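Xylan esterase 1 (Thermoanaerobacterium sp. 'JW/SL YS485', PDB 3FCY) probably hydrolyses acetyl esters on xylan and related substrates, as an alpha/beta-hydrolase esterase of carbohydrate esterase family 7. Local coordinates at residues H179-T184 and G211-A216; G203-S208 and V228-F233; D289-V294 and R331-L336. One frame throughout, in Å; residues are numbered along the deposited sequence.

Contact 1 of 3, residues H179-T184 and G211-A216; sequences HIFLDT and GGLSLA
Two helices of the alpha/beta-hydrolase fold meet here, helix 176-192 and helix 209-220, the second being the helix that follows the predicted nucleophile, and Phe181 of the first lies against Ala216 and Leu213 of the second. The short segments cross at -66°, their axes 9.2 Å apart. Ala216 CB sits over the centre of the Phe181 ring, 3.8 Å from its centroid and 11° off the ring normal, a CH-pi contact. From the neighbouring turn the CD2 branch of Leu213 reaches Phe181 CE1 at 3.7 Å, approaching the ring obliquely, with the two side chains at about a right angle. The same methyl also meets Ile180 CG2 at 3.8 Å; a chi1 of -64° sets CG2 opposite the backbone N of Ile180 and so beside the leucine methyl. Val279 and Leu282 of helix 279-282 add to the packing round Phe181, while Val142 and Phe114 border Leu213. A leucine in place of Phe181 has no flat face, so Ala216 CB would probably be left without its CH-pi partner and a gap would probably open beside Leu213 CD2. Thr184 turns its hydroxyl back to its own helix, OG1 donating to Phe181 O at 2.7 Å, in the carbonyl plane and on a lone pair. With that donor spent within one helix and no hydrogen bond crossing between the segments, this buried interface is held by apolar packing.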
loop_
_atom_site.group_PDB
_atom_site.type_symbol
_atom_site.label_atom_id
_atom_site.label_comp_id
_atom_site.label_asym_id
_atom_site.label_seq_id
_atom_site.Cartn_x
_atom_site.Cartn_y
_atom_site.Cartn_z
ATOM N N HIS A 179 -12.901 -29.697 -18.444
ATOM C CA HIS A 179 -14.345 -29.769 -18.640
ATOM C C HIS A 179 -14.873 -28.419 -19.125
ATOM O O HIS A 179 -15.713 -28.357 -20.024
ATOM C CB HIS A 179 -15.054 -30.148 -17.336
ATOM C CG HIS A 179 -14.456 -31.334 -16.646
ATOM N ND1 HIS A 179 -13.946 -32.415 -17.332
ATOM C CD2 HIS A 179 -14.304 -31.616 -15.329
ATOM C CE1 HIS A 179 -13.505 -33.313 -16.468
ATOM N NE2 HIS A 179 -13.710 -32.853 -15.246
ATOM N N ILE A 180 -14.380 -27.344 -18.519
ATOM C CA ILE A 180 -14.791 -25.997 -18.896
ATOM C C ILE A 180 -14.473 -25.747 -20.370
ATOM O O ILE A 180 -15.307 -25.221 -21.105
ATOM C CB ILE A 180 -14.089 -24.930 -18.022
ATOM C CG1 ILE A 180 -14.539 -25.086 -16.563
ATOM C CG2 ILE A 180 -14.435 -23.526 -18.531
ATOM C CD1 ILE A 180 -13.797 -24.197 -15.575
ATOM N N PHE A 181 -13.272 -26.122 -20.804
ATOM C CA PHE A 181 -12.901 -25.946 -22.204
ATOM C C PHE A 181 -13.900 -26.727 -23.056
ATOM O O PHE A 181 -14.400 -26.221 -24.064
ATOM C CB PHE A 181 -11.484 -26.468 -22.468
ATOM C CG PHE A 181 -10.379 -25.559 -21.978
ATOM C CD1 PHE A 181 -10.651 -24.455 -21.173
ATOM C CD2 PHE A 181 -9.051 -25.836 -22.302
ATOM C CE1 PHE A 181 -9.617 -23.643 -20.697
ATOM C CE2 PHE A 181 -8.011 -25.033 -21.832
ATOM C CZ PHE A 181 -8.295 -23.935 -21.027
ATOM N N LEU A 182 -14.196 -27.961 -22.648
ATOM C CA LEU A 182 -15.151 -28.786 -23.382
ATOM C C LEU A 182 -16.524 -28.121 -23.435
ATOM O O LEU A 182 -17.223 -28.223 -24.446
ATOM C CB LEU A 182 -15.265 -30.182 -22.755
ATOM C CG LEU A 182 -14.054 -31.099 -22.969
ATOM C CD1 LEU A 182 -14.276 -32.434 -22.248
ATOM C CD2 LEU A 182 -13.835 -31.318 -24.467
ATOM N N ASP A 183 -16.912 -27.442 -22.356
ATOM C CA ASP A 183 -18.205 -26.759 -22.345
ATOM C C ASP A 183 -18.244 -25.713 -23.464
ATOM O O ASP A 183 -19.256 -25.573 -24.149
ATOM C CB ASP A 183 -18.469 -26.041 -21.012
ATOM C CG ASP A 183 -18.651 -26.994 -19.838
ATOM O OD1 ASP A 183 -19.097 -28.146 -20.040
ATOM O OD2 ASP A 183 -18.367 -26.569 -18.698
ATOM N N THR A 184 -17.152 -24.972 -23.647
ATOM C CA THR A 184 -17.139 -23.947 -24.692
ATOM C C THR A 184 -17.286 -24.586 -26.074
ATOM O O THR A 184 -18.023 -24.082 -26.916
ATOM C CB THR A 184 -15.839 -23.071 -24.669
ATOM O OG1 THR A 184 -14.725 -23.824 -25.164
ATOM C CG2 THR A 184 -15.538 -22.592 -23.255
ATOM N N GLY A 211 -10.693 -14.574 -22.664
ATOM C CA GLY A 211 -9.843 -14.550 -23.841
ATOM C C GLY A 211 -9.163 -15.897 -23.999
ATOM O O GLY A 211 -8.901 -16.348 -25.116
ATOM N N GLY A 212 -8.873 -16.540 -22.870
ATOM C CA GLY A 212 -8.241 -17.843 -22.904
ATOM C C GLY A 212 -9.252 -18.876 -23.366
ATOM O O GLY A 212 -8.931 -19.783 -24.135
ATOM N N LEU A 213 -10.483 -18.730 -22.887
ATOM C CA LEU A 213 -11.570 -19.624 -23.252
ATOM C C LEU A 213 -11.945 -19.458 -24.723
ATOM O O LEU A 213 -12.391 -20.411 -25.363
ATOM C CB LEU A 213 -12.799 -19.353 -22.378
ATOM C CG LEU A 213 -12.661 -19.725 -20.899
ATOM C CD1 LEU A 213 -13.946 -19.374 -20.159
ATOM C CD2 LEU A 213 -12.359 -21.215 -20.771
ATOM N N SER A 214 -11.789 -18.244 -25.250
ATOM C CA SER A 214 -12.100 -17.986 -26.658
ATOM C C SER A 214 -11.137 -18.778 -27.535
ATOM O O SER A 214 -11.540 -19.370 -28.537
ATOM C CB SER A 214 -11.971 -16.492 -26.982
ATOM O OG SER A 214 -13.052 -15.765 -26.434
ATOM N N LEU A 215 -9.865 -18.785 -27.152
ATOM C CA LEU A 215 -8.848 -19.518 -27.898
ATOM C C LEU A 215 -9.122 -21.016 -27.797
ATOM O O LEU A 215 -9.076 -21.732 -28.799
ATOM C CB LEU A 215 -7.453 -19.206 -27.347
ATOM C CG LEU A 215 -6.959 -17.761 -27.467
ATOM C CD1 LEU A 215 -5.676 -17.596 -26.671
ATOM C CD2 LEU A 215 -6.736 -17.401 -28.935
ATOM N N ALA A 216 -9.408 -21.485 -26.584
ATOM C CA ALA A 216 -9.690 -22.901 -26.361
ATOM C C ALA A 216 -10.895 -23.346 -27.180
ATOM O O ALA A 216 -10.874 -24.396 -27.826
ATOM C CB ALA A 216 -9.942 -23.165 -24.874
#

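Contact 2 of 3, residues G203-S208 and V228-F233; sequences GVMGPS and VSEYPF
Met205 lies side by side with Val228, both side chains pointing the same way, and its CG packs on Val228 CB at 3.5 Å. They are paired residues on adjoining parallel strands of a beta-alpha-beta unit, in which strand 202-207 runs into the nucleophile elbow and helix 209-220 leads back to strand 226-230. Met205 CG stands anti to the backbone N, and SD follows at 3.8 Å from Val228 CG1. The strands are joined by a ladder of backbone bonds, from Val228 N to Val204 O, Gly206 N to Val228 O, and Glu230 N to Gly206 O. Past the last bridge, Ser208 N donates to Glu230 O at 2.8 Å, so the ladder extends to the predicted nucleophile itself. Ser208 has the strained backbone of the elbow (phi 54°, psi -118°), and its OG is hydrogen-bonded to His327, the predicted charge-relay histidine. The phenol end of Tyr231 lies by Pro207, whose CB is 3.6 Å from Tyr231 OH and oblique to the ring, and the same ring meets His327 edge-to-face. Beyond Tyr231 in the chain, Phe233 CB comes within 3.6 Å of Ser208 OG, and the Phe233 ring meets that of Tyr117, a predicted substrate-binding residue. Phe233 N donates to Ser208 O at 3.0 Å from above the carbonyl plane, 71° out of it.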
loop_
_atom_site.group_PDB
_atom_site.type_symbol
_atom_site.label_atom_id
_atom_site.label_comp_id
_atom_site.label_asym_id
_atom_site.label_seq_id
_atom_site.Cartn_x
_atom_site.Cartn_y
_atom_site.Cartn_z
ATOM N N GLY A 203 -18.575 -16.383 -34.181
ATOM C CA GLY A 203 -17.376 -15.828 -33.582
ATOM C C GLY A 203 -17.424 -15.958 -32.068
ATOM O O GLY A 203 -18.503 -16.070 -31.477
ATOM N N VAL A 204 -16.255 -15.959 -31.437
ATOM C CA VAL A 204 -16.167 -16.063 -29.983
ATOM C C VAL A 204 -15.270 -14.936 -29.488
ATOM O O VAL A 204 -14.339 -14.524 -30.184
ATOM C CB VAL A 204 -15.595 -17.435 -29.545
ATOM C CG1 VAL A 204 -16.449 -18.560 -30.129
ATOM C CG2 VAL A 204 -14.158 -17.582 -29.999
ATOM N N MET A 205 -15.543 -14.445 -28.282
ATOM C CA MET A 205 -14.780 -13.331 -27.738
ATOM C C MET A 205 -14.791 -13.271 -26.214
ATOM O O MET A 205 -15.718 -13.755 -25.569
ATOM C CB MET A 205 -15.350 -12.031 -28.316
ATOM C CG MET A 205 -14.815 -10.747 -27.721
ATOM S SD MET A 205 -15.436 -9.316 -28.647
ATOM C CE MET A 205 -17.172 -9.519 -28.415
ATOM N N GLY A 206 -13.750 -12.665 -25.647
ATOM C CA GLY A 206 -13.668 -12.531 -24.208
ATOM C C GLY A 206 -12.351 -11.955 -23.724
ATOM O O GLY A 206 -11.335 -12.028 -24.425
ATOM N N PRO A 207 -12.348 -11.343 -22.528
ATOM C CA PRO A 207 -11.132 -10.756 -21.956
ATOM C C PRO A 207 -10.563 -11.642 -20.842
ATOM O O PRO A 207 -11.310 -12.307 -20.129
ATOM C CB PRO A 207 -11.632 -9.421 -21.427
ATOM C CG PRO A 207 -12.973 -9.824 -20.827
ATOM C CD PRO A 207 -13.553 -10.799 -21.866
ATOM N N SER A 208 -9.239 -11.643 -20.693
ATOM C CA SER A 208 -8.574 -12.433 -19.656
ATOM C C SER A 208 -8.986 -13.905 -19.728
ATOM O O SER A 208 -8.723 -14.563 -20.735
ATOM C CB SER A 208 -8.900 -11.851 -18.274
ATOM O OG SER A 208 -7.966 -12.306 -17.308
ATOM N N VAL A 228 -11.811 -13.251 -30.951
ATOM C CA VAL A 228 -11.282 -12.040 -30.334
ATOM C C VAL A 228 -10.832 -12.442 -28.935
ATOM O O VAL A 228 -11.645 -12.838 -28.095
ATOM C CB VAL A 228 -12.331 -10.907 -30.247
ATOM C CG1 VAL A 228 -11.751 -9.723 -29.471
ATOM C CG2 VAL A 228 -12.724 -10.446 -31.660
ATOM N N SER A 229 -9.526 -12.367 -28.708
ATOM C CA SER A 229 -8.937 -12.733 -27.426
ATOM C C SER A 229 -8.184 -11.549 -26.830
ATOM O O SER A 229 -7.108 -11.172 -27.304
ATOM C CB SER A 229 -7.993 -13.920 -27.617
ATOM O OG SER A 229 -7.487 -14.378 -26.380
ATOM N N GLU A 230 -8.762 -10.967 -25.786
ATOM C CA GLU A 230 -8.179 -9.815 -25.116
ATOM C C GLU A 230 -7.351 -10.221 -23.904
ATOM O O GLU A 230 -7.864 -10.849 -22.979
ATOM C CB GLU A 230 -9.296 -8.854 -24.706
ATOM C CG GLU A 230 -10.072 -8.333 -25.900
ATOM C CD GLU A 230 -11.242 -7.454 -25.524
ATOM O OE1 GLU A 230 -11.047 -6.481 -24.766
ATOM O OE2 GLU A 230 -12.360 -7.729 -26.000
ATOM N N TYR A 231 -6.073 -9.844 -23.916
ATOM C CA TYR A 231 -5.143 -10.176 -22.835
ATOM C C TYR A 231 -5.516 -11.504 -22.185
ATOM O O TYR A 231 -5.882 -11.561 -21.009
ATOM C CB TYR A 231 -5.091 -9.043 -21.790
ATOM C CG TYR A 231 -6.413 -8.393 -21.419
ATOM C CD1 TYR A 231 -7.049 -8.692 -20.213
ATOM C CD2 TYR A 231 -6.992 -7.429 -22.242
ATOM C CE1 TYR A 231 -8.228 -8.035 -19.832
ATOM C CE2 TYR A 231 -8.166 -6.771 -21.874
ATOM C CZ TYR A 231 -8.778 -7.075 -20.668
ATOM O OH TYR A 231 -9.927 -6.412 -20.301
ATOM N N PRO A 232 -5.406 -12.599 -22.955
ATOM C CA PRO A 232 -5.732 -13.954 -22.497
ATOM C C PRO A 232 -5.023 -14.459 -21.246
ATOM O O PRO A 232 -3.833 -14.227 -21.033
ATOM C CB PRO A 232 -5.435 -14.817 -23.724
ATOM C CG PRO A 232 -4.332 -14.058 -24.416
ATOM C CD PRO A 232 -4.819 -12.633 -24.309
ATOM N N PHE A 233 -5.804 -15.153 -20.429
ATOM C CA PHE A 233 -5.375 -15.767 -19.177
ATOM C C PHE A 233 -5.292 -17.260 -19.523
ATOM O O PHE A 233 -5.807 -17.673 -20.564
ATOM C CB PHE A 233 -6.466 -15.503 -18.129
ATOM C CG PHE A 233 -6.202 -16.096 -16.768
ATOM C CD1 PHE A 233 -5.060 -15.766 -16.047
ATOM C CD2 PHE A 233 -7.158 -16.919 -16.168
ATOM C CE1 PHE A 233 -4.877 -16.237 -14.745
ATOM C CE2 PHE A 233 -6.985 -17.393 -14.870
ATOM C CZ PHE A 233 -5.840 -17.050 -14.158
#

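Contact 3 of 3, residues D289-V294 and R331-L336; sequences DVLMCV and RGFGDL
Leu291, the first residue of strand 289-294 to touch the helix, points its side chain at Phe333, which comes to meet it from the opposite direction. Leu291 CG lies 3.8 Å from Phe333 CZ, approaching the ring obliquely. Its CD2 branch goes further along the helix, to 3.8 Å from the backbone O of Leu336, and it is also 4.5 Å from Leu336 CB, a looser contact. The torsion that sets CG anti to the backbone N (chi1 173°) carries CG out to the ring, from where CD2 continues to Leu336. Met292 turns its side chain to the other face of the sheet, among Val306 and Tyr310 of helix 303-310; toward Phe333 it offers its carbonyl O, 3.7 Å from CE1. This alternation is that of a strand near one end of the alpha/beta-hydrolase sheet, between strands 226-230 and 317-322, with helices packed on both faces: helix 303-310 covers one and the C-terminal helix 333-342 the other. Cys293 again faces Phe333. Its CB is 3.5 Å from Phe333 CE1 and lies over the ring face, offset toward the rim, in a CH-pi contact. Placed between the backbone N and the carbonyl carbon (chi1 66°), SG also comes to rest over the ring, 3.8 Å from the centroid and 8° off the ring normal, as a sulfur-aromatic contact. Phe333 therefore receives two atoms of one cysteine on a single face, and Val228, Glu230 and Tyr322 also touch its side chain. Just before the helix, Gly332 takes the N-cap position with backbone angles at which a CB would be jammed against the preceding carbonyl O. Gly332 N is hydrogen-bonded to OD1 of Asp123 of a second subunit, and Asp335 accepts hydrogen bonds from the backbone N atoms of Trp124 and Asn125 of that same subunit.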
loop_
_atom_site.group_PDB
_atom_site.type_symbol
_atom_site.label_atom_id
_atom_site.label_comp_id
_atom_site.label_asym_id
_atom_site.label_seq_id
_atom_site.Cartn_x
_atom_site.Cartn_y
_atom_site.Cartn_z
ATOM N N ASP A 289 -10.171 -16.689 -38.000
ATOM C CA ASP A 289 -9.292 -15.524 -37.965
ATOM C C ASP A 289 -9.223 -15.040 -36.522
ATOM O O ASP A 289 -10.223 -15.071 -35.801
ATOM C CB ASP A 289 -9.829 -14.403 -38.859
ATOM C CG ASP A 289 -10.031 -14.848 -40.299
ATOM O OD1 ASP A 289 -9.238 -15.684 -40.787
ATOM O OD2 ASP A 289 -10.977 -14.351 -40.945
ATOM N N VAL A 290 -8.048 -14.582 -36.107
ATOM C CA VAL A 290 -7.858 -14.122 -34.739
ATOM C C VAL A 290 -7.410 -12.668 -34.613
ATOM O O VAL A 290 -6.580 -12.191 -35.383
ATOM C CB VAL A 290 -6.817 -15.005 -34.016
ATOM C CG1 VAL A 290 -6.685 -14.575 -32.554
ATOM C CG2 VAL A 290 -7.225 -16.474 -34.114
ATOM N N LEU A 291 -7.990 -11.967 -33.646
ATOM C CA LEU A 291 -7.623 -10.586 -33.350
ATOM C C LEU A 291 -7.406 -10.556 -31.845
ATOM O O LEU A 291 -8.313 -10.878 -31.071
ATOM C CB LEU A 291 -8.737 -9.600 -33.719
ATOM C CG LEU A 291 -8.466 -8.153 -33.273
ATOM C CD1 LEU A 291 -7.227 -7.612 -33.995
ATOM C CD2 LEU A 291 -9.676 -7.272 -33.569
ATOM N N MET A 292 -6.204 -10.178 -31.428
ATOM C CA MET A 292 -5.890 -10.124 -30.007
ATOM C C MET A 292 -5.369 -8.748 -29.616
ATOM O O MET A 292 -5.043 -7.930 -30.477
ATOM C CB MET A 292 -4.834 -11.184 -29.664
ATOM C CG MET A 292 -5.302 -12.627 -29.824
ATOM S SD MET A 292 -3.985 -13.842 -29.492
ATOM C CE MET A 292 -3.501 -13.360 -27.856
ATOM N N CYS A 293 -5.310 -8.487 -28.313
ATOM C CA CYS A 293 -4.776 -7.227 -27.824
ATOM C C CYS A 293 -3.962 -7.539 -26.578
ATOM O O CYS A 293 -4.249 -8.504 -25.865
ATOM C CB CYS A 293 -5.891 -6.214 -27.518
ATOM S SG CYS A 293 -7.004 -6.625 -26.171
ATOM N N VAL A 294 -2.928 -6.742 -26.334
ATOM C CA VAL A 294 -2.064 -6.961 -25.187
ATOM C C VAL A 294 -1.584 -5.640 -24.594
ATOM O O VAL A 294 -1.179 -4.728 -25.318
ATOM C CB VAL A 294 -0.839 -7.828 -25.593
ATOM C CG1 VAL A 294 -0.092 -7.163 -26.741
ATOM C CG2 VAL A 294 0.086 -8.043 -24.401
ATOM N N ARG A 331 -8.788 1.354 -24.748
ATOM C CA ARG A 331 -9.552 2.307 -25.543
ATOM C C ARG A 331 -9.426 2.101 -27.043
ATOM O O ARG A 331 -8.324 2.020 -27.592
ATOM C CB ARG A 331 -9.171 3.750 -25.177
ATOM C CG ARG A 331 -9.679 4.202 -23.806
ATOM C CD ARG A 331 -9.329 5.666 -23.544
ATOM N NE ARG A 331 -9.562 6.068 -22.156
ATOM C CZ ARG A 331 -10.761 6.259 -21.614
ATOM N NH1 ARG A 331 -11.860 6.085 -22.337
ATOM N NH2 ARG A 331 -10.861 6.635 -20.344
ATOM N N GLY A 332 -10.580 2.007 -27.696
ATOM C CA GLY A 332 -10.609 1.809 -29.130
ATOM C C GLY A 332 -10.670 0.359 -29.572
ATOM O O GLY A 332 -11.233 0.065 -30.629
ATOM N N PHE A 333 -10.116 -0.558 -28.780
ATOM C CA PHE A 333 -10.127 -1.963 -29.180
ATOM C C PHE A 333 -11.526 -2.535 -29.345
ATOM O O PHE A 333 -11.766 -3.348 -30.239
ATOM C CB PHE A 333 -9.366 -2.846 -28.196
ATOM C CG PHE A 333 -9.188 -4.253 -28.691
ATOM C CD1 PHE A 333 -8.226 -4.544 -29.655
ATOM C CD2 PHE A 333 -10.034 -5.269 -28.258
ATOM C CE1 PHE A 333 -8.112 -5.828 -30.188
ATOM C CE2 PHE A 333 -9.928 -6.559 -28.782
ATOM C CZ PHE A 333 -8.965 -6.838 -29.751
ATOM N N GLY A 334 -12.443 -2.134 -28.466
ATOM C CA GLY A 334 -13.806 -2.622 -28.561
ATOM C C GLY A 334 -14.353 -2.381 -29.957
ATOM O O GLY A 334 -15.060 -3.223 -30.514
ATOM N N ASP A 335 -14.025 -1.223 -30.525
ATOM C CA ASP A 335 -14.478 -0.874 -31.867
ATOM C C ASP A 335 -13.775 -1.715 -32.928
ATOM O O ASP A 335 -14.397 -2.118 -33.909
ATOM C CB ASP A 335 -14.267 0.619 -32.129
ATOM C CG ASP A 335 -15.288 1.483 -31.398
ATOM O OD1 ASP A 335 -15.164 2.725 -31.432
ATOM O OD2 ASP A 335 -16.222 0.913 -30.790
ATOM N N LEU A 336 -12.487 -1.987 -32.736
ATOM C CA LEU A 336 -11.752 -2.814 -33.691
ATOM C C LEU A 336 -12.335 -4.229 -33.648
ATOM O O LEU A 336 -12.482 -4.890 -34.683
ATOM C CB LEU A 336 -10.257 -2.855 -33.342
ATOM C CG LEU A 336 -9.460 -1.553 -33.502
ATOM C CD1 LEU A 336 -8.026 -1.764 -33.030
ATOM C CD2 LEU A 336 -9.484 -1.110 -34.971
#

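How the contacts relate
Following the chain, helix 176-192 supplies the first half of contact 1, strand 202-207 opens contact 2, and helix 209-220 then closes contact 1 before strand 226-230 closes contact 2, so these two loops cross. Contact 3 follows in series, strand 289-295 opening a loop that helix 333-342 closes near the C terminus. Contacts 1 and 2 touch where Gly211 O meets Ser229 OG, tying the helix behind the elbow to the next strand. Contacts 2 and 3 share the sheet, Ser229 N facing Leu291 O and Tyr231 N facing Cys293 O. Contacts 1 and 3 do not touch; the strands of contact 2 lie between them in the fold.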